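Local atomic coordinates of HicA3 Toxin (Yersinia pestis, PDB entry 4P78), a protein that acts as the toxin of the HicA3-HicB3 toxin-antitoxin system and, as in other HicA proteins, probably cleaves RNA unless bound by its antitoxin. Residues L6-W15 and Q58-S66; N24-C32 and I39-K47. One frame throughout, in Å; residues are numbered along the deposited sequence.

Interaction 1. Residues L6-W15 and Q58-S66; sequences LIKRLEDAGW and QKIAGIKLS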
loop_
_atom_site.group_PDB
_atom_site.type_symbol
_atom_site.label_atom_id
_atom_site.label_comp_id
_atom_site.label_asym_id
_atom_site.label_seq_id
_atom_site.Cartn_x
_atom_site.Cartn_y
_atom_site.Cartn_z
ATOM N N LEU C 6 7.595 23.265 10.828
ATOM C CA LEU C 6 6.335 22.639 11.245
ATOM C C LEU C 6 6.227 22.593 12.770
ATOM O O LEU C 6 5.192 22.934 13.336
ATOM C CB LEU C 6 6.207 21.218 10.663
ATOM C CG LEU C 6 5.021 20.385 11.184
ATOM C CD1 LEU C 6 3.715 21.155 11.058
ATOM C CD2 LEU C 6 4.930 19.035 10.444
ATOM N N ILE C 7 7.304 22.171 13.424
ATOM C CA ILE C 7 7.377 22.148 14.887
ATOM C C ILE C 7 7.123 23.542 15.490
ATOM O O ILE C 7 6.372 23.687 16.460
ATOM C CB ILE C 7 8.751 21.604 15.364
ATOM C CG1 ILE C 7 8.891 20.117 15.009
ATOM C CG2 ILE C 7 8.950 21.838 16.862
ATOM C CD1 ILE C 7 10.206 19.499 15.451
ATOM N N LYS C 8 7.717 24.574 14.903
ATOM C CA LYS C 8 7.474 25.926 15.412
ATOM C C LYS C 8 6.037 26.394 15.130
ATOM O O LYS C 8 5.447 27.088 15.948
ATOM C CB LYS C 8 8.519 26.888 14.850
ATOM C CG LYS C 8 9.945 26.506 15.320
ATOM C CD LYS C 8 11.049 26.886 14.322
ATOM C CE LYS C 8 12.351 26.149 14.645
ATOM N NZ LYS C 8 13.307 26.120 13.490
ATOM N N ARG C 9 5.438 25.957 14.023
ATOM C CA ARG C 9 4.017 26.238 13.816
ATOM C C ARG C 9 3.145 25.499 14.832
ATOM O O ARG C 9 2.109 26.017 15.262
ATOM C CB ARG C 9 3.598 25.888 12.391
ATOM C CG ARG C 9 4.114 26.890 11.369
ATOM C CD ARG C 9 3.867 26.423 9.956
ATOM N NE ARG C 9 4.458 27.336 8.984
ATOM C CZ ARG C 9 3.866 28.443 8.559
ATOM N NH1 ARG C 9 2.664 28.768 9.021
ATOM N NH2 ARG C 9 4.472 29.224 7.676
ATOM N N LEU C 10 3.568 24.304 15.239
ATOM C CA LEU C 10 2.838 23.553 16.263
ATOM C C LEU C 10 2.969 24.231 17.637
ATOM O O LEU C 10 2.017 24.259 18.427
ATOM C CB LEU C 10 3.331 22.102 16.318
ATOM C CG LEU C 10 2.862 21.207 15.154
ATOM C CD1 LEU C 10 3.691 19.943 15.026
ATOM C CD2 LEU C 10 1.403 20.833 15.353
ATOM N N GLU C 11 4.142 24.791 17.911
ATOM C CA GLU C 11 4.364 25.521 19.154
ATOM C C GLU C 11 3.513 26.783 19.189
ATOM O O GLU C 11 2.965 27.132 20.232
ATOM C CB GLU C 11 5.842 25.871 19.327
ATOM C CG GLU C 11 6.712 24.677 19.672
ATOM C CD GLU C 11 8.175 25.058 19.778
ATOM O OE1 GLU C 11 8.611 25.914 18.980
ATOM O OE2 GLU C 11 8.879 24.517 20.661
ATOM N N ASP C 12 3.401 27.458 18.051
ATOM C CA ASP C 12 2.523 28.617 17.930
ATOM C C ASP C 12 1.072 28.255 18.259
ATOM O O ASP C 12 0.303 29.100 18.702
ATOM C CB ASP C 12 2.602 29.209 16.522
ATOM C CG ASP C 12 3.942 29.893 16.242
ATOM O OD1 ASP C 12 4.669 30.225 17.211
ATOM O OD2 ASP C 12 4.263 30.100 15.046
ATOM N N ALA C 13 0.700 26.995 18.044
ATOM C CA ALA C 13 -0.665 26.560 18.306
ATOM C C ALA C 13 -0.804 25.956 19.698
ATOM O O ALA C 13 -1.829 25.335 20.009
ATOM C CB ALA C 13 -1.124 25.559 17.242
ATOM N N GLY C 14 0.223 26.125 20.530
ATOM C CA GLY C 14 0.139 25.712 21.924
ATOM C C GLY C 14 0.722 24.348 22.255
ATOM O O GLY C 14 0.667 23.910 23.405
ATOM N N TRP C 15 1.280 23.673 21.254
ATOM C CA TRP C 15 1.937 22.387 21.467
ATOM C C TRP C 15 3.362 22.578 21.982
ATOM O O TRP C 15 3.986 23.609 21.736
ATOM C CB TRP C 15 1.947 21.571 20.157
ATOM C CG TRP C 15 0.564 21.157 19.743
ATOM C CD1 TRP C 15 -0.364 21.925 19.089
ATOM C CD2 TRP C 15 -0.065 19.890 19.990
ATOM N NE1 TRP C 15 -1.531 21.211 18.919
ATOM C CE2 TRP C 15 -1.374 19.962 19.467
ATOM C CE3 TRP C 15 0.351 18.703 20.603
ATOM C CZ2 TRP C 15 -2.264 18.887 19.524
ATOM C CZ3 TRP C 15 -0.530 17.642 20.667
ATOM C CH2 TRP C 15 -1.824 17.738 20.128
ATOM N N GLN C 58 -3.039 20.491 10.297
ATOM C CA GLN C 58 -4.004 21.556 10.588
ATOM C C GLN C 58 -5.291 20.973 11.150
ATOM O O GLN C 58 -5.875 21.501 12.093
ATOM C CB GLN C 58 -4.309 22.383 9.335
ATOM C CG GLN C 58 -5.360 23.470 9.577
ATOM C CD GLN C 58 -5.737 24.204 8.304
ATOM O OE1 GLN C 58 -5.865 23.597 7.244
ATOM N NE2 GLN C 58 -5.898 25.515 8.399
ATOM N N LYS C 59 -5.728 19.862 10.569
ATOM C CA LYS C 59 -6.976 19.254 10.966
ATOM C C LYS C 59 -6.946 18.857 12.443
ATOM O O LYS C 59 -7.901 19.095 13.173
ATOM C CB LYS C 59 -7.266 18.048 10.070
ATOM C CG LYS C 59 -8.581 17.399 10.302
ATOM C CD LYS C 59 -8.841 16.369 9.218
ATOM C CE LYS C 59 -10.144 15.648 9.466
ATOM N NZ LYS C 59 -11.289 16.595 9.348
ATOM N N ILE C 60 -5.816 18.312 12.884
ATOM C CA ILE C 60 -5.652 17.758 14.234
ATOM C C ILE C 60 -5.099 18.748 15.252
ATOM O O ILE C 60 -5.472 18.727 16.422
ATOM C CB ILE C 60 -4.699 16.522 14.196
ATOM C CG1 ILE C 60 -5.305 15.431 13.324
ATOM C CG2 ILE C 60 -4.422 15.989 15.597
ATOM C CD1 ILE C 60 -6.721 15.154 13.691
ATOM N N ALA C 61 -4.198 19.618 14.811
ATOM C CA ALA C 61 -3.478 20.459 15.751
ATOM C C ALA C 61 -3.851 21.925 15.630
ATOM O O ALA C 61 -3.618 22.698 16.557
ATOM C CB ALA C 61 -1.990 20.285 15.563
ATOM N N GLY C 62 -4.416 22.315 14.494
ATOM C CA GLY C 62 -4.915 23.671 14.346
ATOM C C GLY C 62 -3.855 24.713 14.033
ATOM O O GLY C 62 -4.007 25.886 14.356
ATOM N N ILE C 63 -2.779 24.282 13.396
ATOM C CA ILE C 63 -1.722 25.191 12.986
ATOM C C ILE C 63 -2.136 26.066 11.806
ATOM O O ILE C 63 -3.096 25.758 11.102
ATOM C CB ILE C 63 -0.465 24.415 12.590
ATOM C CG1 ILE C 63 -0.782 23.466 11.429
ATOM C CG2 ILE C 63 0.052 23.625 13.773
ATOM C CD1 ILE C 63 0.440 22.713 10.917
ATOM N N LYS C 64 -1.407 27.162 11.612
ATOM C CA LYS C 64 -1.439 27.935 10.375
ATOM C C LYS C 64 -0.601 27.219 9.333
ATOM O O LYS C 64 0.487 26.743 9.649
ATOM C CB LYS C 64 -0.871 29.345 10.571
ATOM C CG LYS C 64 -1.679 30.273 11.432
ATOM C CD LYS C 64 -0.837 31.487 11.819
ATOM C CE LYS C 64 -0.362 32.248 10.578
ATOM N NZ LYS C 64 0.461 33.444 10.943
ATOM N N LEU C 65 -1.094 27.145 8.101
ATOM C CA LEU C 65 -0.298 26.619 7.003
ATOM C C LEU C 65 0.313 27.802 6.267
ATOM O O LEU C 65 1.345 27.679 5.620
ATOM C CB LEU C 65 -1.142 25.758 6.057
ATOM C CG LEU C 65 -1.858 24.584 6.728
ATOM C CD1 LEU C 65 -2.539 23.683 5.703
ATOM C CD2 LEU C 65 -0.880 23.802 7.584
ATOM N N SER C 66 -0.347 28.949 6.403
ATOM C CA SER C 66 0.077 30.211 5.806
ATOM C C SER C 66 0.197 30.096 4.296
ATOM O O SER C 66 -0.811 29.960 3.604
ATOM C CB SER C 66 1.398 30.678 6.420
ATOM O OG SER C 66 1.170 31.331 7.663
HETATM O O HOH W 1 0.413 27.616 13.787
HETATM O O HOH W 2 -4.735 22.419 18.907
#
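I63 sends two branches against helix 3-12. At the end of its longer branch, CD1 meets L6 CD1 at 3.6 Å, and the two side chains cross at about a right angle. Its methyl branch, CG2, lies 3.5 Å from L10 CD2. This split follows from chi1 of 60°, which wedges CG1 between the backbone N and the carbonyl carbon and turns CG2 to the side of L10. L10 CD2 also presses on A61 CB at 3.4 Å; both contacts are tighter than usual van der Waals packing. A13 CB adds a looser contact with I63 CG2.

W15 presents the NE1 edge of its indole to A61. A61 O lies near the ring plane at this edge, 3.5 Å from NE1, in a weak bond with an angle of 153°. A water joins the same two groups. It donates to A61 O at 2.6 Å and accepts weakly from W15 NE1.

At the other end, R9 is extended from CG to NE and reaches the C-terminal tail. R9 NH1 donates to K64 O at 3.0 Å, but the bond is bent, at 136°, and NH1 stands above the carbonyl plane. S66 OG lies at the guanidinium edge and takes a weak bond from NH1. L65 O sits over one face. R9 NH2 makes a salt bridge with E5, its stronger partner. A second water ties R9 O to K64 N.

Glycines with positive phi mark the C-terminal ends of both helices. G14 closes a Schellman motif on helix 3-12, and G62 directly follows helix 51-61. A tight aliphatic centre joins helix 3-12 to the end of helix 51-61 and the tail after it. The polar links across the contact are bent, weak or carried by water, so the aliphatic fit is its tightest part.

Interaction 2. Residues N24-C32 and I39-K47; sequences NSGSHVTLC and IITLPYPRK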
loop_
_atom_site.group_PDB
_atom_site.type_symbol
_atom_site.label_atom_id
_atom_site.label_comp_id
_atom_site.label_asym_id
_atom_site.label_seq_id
_atom_site.Cartn_x
_atom_site.Cartn_y
_atom_site.Cartn_z
ATOM N N ASN C 24 14.858 2.033 14.343
ATOM C CA ASN C 24 15.694 1.464 13.287
ATOM C C ASN C 24 15.424 1.973 11.863
ATOM O O ASN C 24 15.312 1.166 10.939
ATOM C CB ASN C 24 15.548 -0.064 13.293
ATOM C CG ASN C 24 16.090 -0.698 14.559
ATOM O OD1 ASN C 24 16.998 -0.163 15.197
ATOM N ND2 ASN C 24 15.535 -1.849 14.930
ATOM N N SER C 25 15.320 3.291 11.677
ATOM C CA SER C 25 15.186 3.873 10.331
ATOM C C SER C 25 15.430 5.383 10.298
ATOM O O SER C 25 15.769 5.950 9.254
ATOM C CB SER C 25 13.802 3.586 9.743
ATOM O OG SER C 25 13.575 2.199 9.544
ATOM N N GLY C 26 15.247 6.024 11.445
ATOM C CA GLY C 26 15.395 7.463 11.572
ATOM C C GLY C 26 14.841 7.864 12.922
ATOM O O GLY C 26 14.467 6.996 13.712
ATOM N N SER C 27 14.777 9.161 13.201
ATOM C CA SER C 27 14.240 9.584 14.483
ATOM C C SER C 27 12.867 10.249 14.323
ATOM O O SER C 27 12.357 10.466 13.205
ATOM C CB SER C 27 15.237 10.504 15.221
ATOM O OG SER C 27 15.160 11.864 14.808
ATOM N N HIS C 28 12.252 10.507 15.466
ATOM C CA HIS C 28 10.907 11.044 15.552
ATOM C C HIS C 28 10.910 12.113 16.624
ATOM O O HIS C 28 11.736 12.066 17.531
ATOM C CB HIS C 28 9.889 9.955 15.918
ATOM C CG HIS C 28 10.023 8.706 15.111
ATOM N ND1 HIS C 28 9.190 8.416 14.054
ATOM C CD2 HIS C 28 10.902 7.677 15.197
ATOM C CE1 HIS C 28 9.549 7.258 13.524
ATOM N NE2 HIS C 28 10.580 6.788 14.206
ATOM N N VAL C 29 9.987 13.062 16.527
ATOM C CA VAL C 29 9.765 14.007 17.613
ATOM C C VAL C 29 8.301 13.844 18.065
ATOM O O VAL C 29 7.397 13.816 17.232
ATOM C CB VAL C 29 10.088 15.455 17.169
ATOM C CG1 VAL C 29 9.676 16.483 18.225
ATOM C CG2 VAL C 29 11.583 15.598 16.865
ATOM N N THR C 30 8.083 13.667 19.368
ATOM C CA THR C 30 6.727 13.687 19.918
ATOM C C THR C 30 6.407 15.050 20.543
ATOM O O THR C 30 7.283 15.729 21.101
ATOM C CB THR C 30 6.488 12.575 20.979
ATOM O OG1 THR C 30 7.313 12.772 22.137
ATOM C CG2 THR C 30 6.727 11.193 20.382
ATOM N N LEU C 31 5.156 15.463 20.419
ATOM C CA LEU C 31 4.721 16.714 21.031
ATOM C C LEU C 31 3.469 16.466 21.831
ATOM O O LEU C 31 2.733 15.517 21.563
ATOM C CB LEU C 31 4.455 17.792 19.985
ATOM C CG LEU C 31 5.636 18.162 19.078
ATOM C CD1 LEU C 31 5.593 17.377 17.738
ATOM C CD2 LEU C 31 5.647 19.672 18.861
ATOM N N CYS C 32 3.233 17.332 22.808
ATOM C CA CYS C 32 2.028 17.287 23.612
ATOM C C CYS C 32 1.527 18.706 23.819
ATOM O O CYS C 32 2.241 19.672 23.558
ATOM C CB CYS C 32 2.298 16.617 24.957
ATOM S SG CYS C 32 3.573 17.445 25.929
ATOM N N ILE C 39 -1.120 13.064 21.623
ATOM C CA ILE C 39 0.273 13.114 21.206
ATOM C C ILE C 39 0.322 13.369 19.712
ATOM O O ILE C 39 -0.508 12.851 18.957
ATOM C CB ILE C 39 1.026 11.793 21.538
ATOM C CG1 ILE C 39 1.148 11.591 23.051
ATOM C CG2 ILE C 39 2.411 11.768 20.881
ATOM C CD1 ILE C 39 2.168 12.479 23.723
ATOM N N ILE C 40 1.276 14.183 19.278
ATOM C CA ILE C 40 1.620 14.234 17.867
ATOM C C ILE C 40 2.998 13.610 17.686
ATOM O O ILE C 40 3.948 13.977 18.377
ATOM C CB ILE C 40 1.583 15.669 17.316
ATOM C CG1 ILE C 40 0.142 16.177 17.348
ATOM C CG2 ILE C 40 2.137 15.723 15.874
ATOM C CD1 ILE C 40 -0.037 17.550 16.805
ATOM N N THR C 41 3.084 12.621 16.796
ATOM C CA THR C 41 4.358 11.999 16.446
ATOM C C THR C 41 4.747 12.396 15.024
ATOM O O THR C 41 4.026 12.100 14.059
ATOM C CB THR C 41 4.308 10.440 16.557
ATOM O OG1 THR C 41 3.935 10.050 17.883
ATOM C CG2 THR C 41 5.656 9.834 16.226
ATOM N N LEU C 42 5.889 13.071 14.910
ATOM C CA LEU C 42 6.413 13.562 13.635
ATOM C C LEU C 42 7.696 12.869 13.215
ATOM O O LEU C 42 8.571 12.627 14.045
ATOM C CB LEU C 42 6.703 15.064 13.710
ATOM C CG LEU C 42 5.549 16.042 13.819
ATOM C CD1 LEU C 42 6.100 17.464 13.934
ATOM C CD2 LEU C 42 4.693 15.875 12.577
ATOM N N PRO C 43 7.828 12.571 11.911
ATOM C CA PRO C 43 9.133 12.161 11.377
ATOM C C PRO C 43 10.112 13.335 11.437
ATOM O O PRO C 43 9.703 14.469 11.194
ATOM C CB PRO C 43 8.828 11.783 9.924
ATOM C CG PRO C 43 7.633 12.612 9.565
ATOM C CD PRO C 43 6.818 12.752 10.850
ATOM N N TYR C 44 11.380 13.083 11.735
ATOM C CA TYR C 44 12.332 14.187 11.868
ATOM C C TYR C 44 13.758 13.680 11.651
ATOM O O TYR C 44 14.108 12.585 12.096
ATOM C CB TYR C 44 12.157 14.861 13.253
ATOM C CG TYR C 44 13.310 15.741 13.718
ATOM C CD1 TYR C 44 13.313 17.111 13.482
ATOM C CD2 TYR C 44 14.387 15.192 14.400
ATOM C CE1 TYR C 44 14.363 17.906 13.903
ATOM C CE2 TYR C 44 15.440 15.973 14.823
ATOM C CZ TYR C 44 15.425 17.322 14.572
ATOM O OH TYR C 44 16.482 18.073 14.998
ATOM N N PRO C 45 14.588 14.465 10.950
ATOM C CA PRO C 45 14.266 15.736 10.294
ATOM C C PRO C 45 13.914 15.558 8.812
ATOM O O PRO C 45 14.447 14.662 8.162
ATOM C CB PRO C 45 15.561 16.528 10.457
ATOM C CG PRO C 45 16.640 15.453 10.350
ATOM C CD PRO C 45 16.038 14.186 10.919
ATOM N N ARG C 46 13.028 16.397 8.288
ATOM C CA ARG C 46 12.622 16.306 6.890
ATOM C C ARG C 46 12.842 17.650 6.209
ATOM O O ARG C 46 12.546 18.692 6.793
ATOM C CB ARG C 46 11.142 15.899 6.770
ATOM C CG ARG C 46 10.748 14.677 7.578
ATOM C CD ARG C 46 11.590 13.473 7.181
ATOM N NE ARG C 46 11.354 13.076 5.798
ATOM C CZ ARG C 46 12.055 12.143 5.163
ATOM N NH1 ARG C 46 13.052 11.524 5.782
ATOM N NH2 ARG C 46 11.765 11.836 3.909
ATOM N N LYS C 47 13.330 17.631 4.970
ATOM C CA LYS C 47 13.567 18.867 4.222
ATOM C C LYS C 47 12.313 19.346 3.494
ATOM O O LYS C 47 12.247 20.480 3.027
ATOM C CB LYS C 47 14.696 18.674 3.205
ATOM C CG LYS C 47 15.992 18.148 3.799
ATOM C CD LYS C 47 16.348 16.797 3.182
ATOM C CE LYS C 47 17.854 16.601 3.045
ATOM N NZ LYS C 47 18.188 15.200 2.628
#
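The Y44 ring packs on V29 with one face, P45 CB lies over the opposite face, toward its rim, and S27 OG is at the ring edge. V29 CG2 sits 4.0 Å from the Y44 ring centroid, 29° off the normal, in a CH-pi contact. Y44 takes up this place with CG anti to its own N, chi1 163°. S27 OG approaches Y44 CD2 at 3.4 Å, near the ring plane, and donates to Y44 O. H28 meets the other strand through its base: H28 CB lies 3.5 Å from L42 O. H28 NE2 bonds to T23 OG1.

Strands 27-33 and 36-44 form an antiparallel hairpin. V29 with L42 and L31 with I40 are hydrogen-bonded pairs, each with two backbone bonds. The L42 N to V29 O bond is 2.9 Å long and almost straight, at 173°. T30 and T41 form the non-hydrogen-bonded pair between them. Their side chains lie side by side, with T30 CG2 3.9 Å from T41 OG1. On the other face L31 CD1 reaches L42 CD1 at 3.8 Å, a diagonal contact.

Both threonine hydroxyls have partners beyond the hairpin. T30 OG1 accepts from R18 of strand 16-22, and T41 OG1 bonds to H45 of the HicB3 antitoxin chain. Strand 27-33 is the middle of the three-stranded sheet, with backbone bonds to strand 16-22 on its other side. Strand 36-44 is outermost within this chain, and T41 makes backbone bonds to the antitoxin chain. The face bearing I40 and L42 is laid on helix 3-12, where these residues meet L6 and L10.

Both interactions build one core from different sides. Interaction 2 is the more buried, and it lies within the loop that interaction 1 closes along the chain. Interaction 1 joins the first and last helices and runs out to the surface at the C-terminal tail. Regular backbone bonds set the spacing in interaction 2, whereas interaction 1 relies on side-chain fit, a few polar bonds from R9 and W15, and waters. The two meet directly: A61 packs on I40, and W15 on I40 and C32. Helices thus cover one sheet face, consistent with the double-stranded-RNA-binding-like fold of HicA toxins. The antitoxin makes many contacts with 24-32 and 39-47, but few with 6-15 and 58-66.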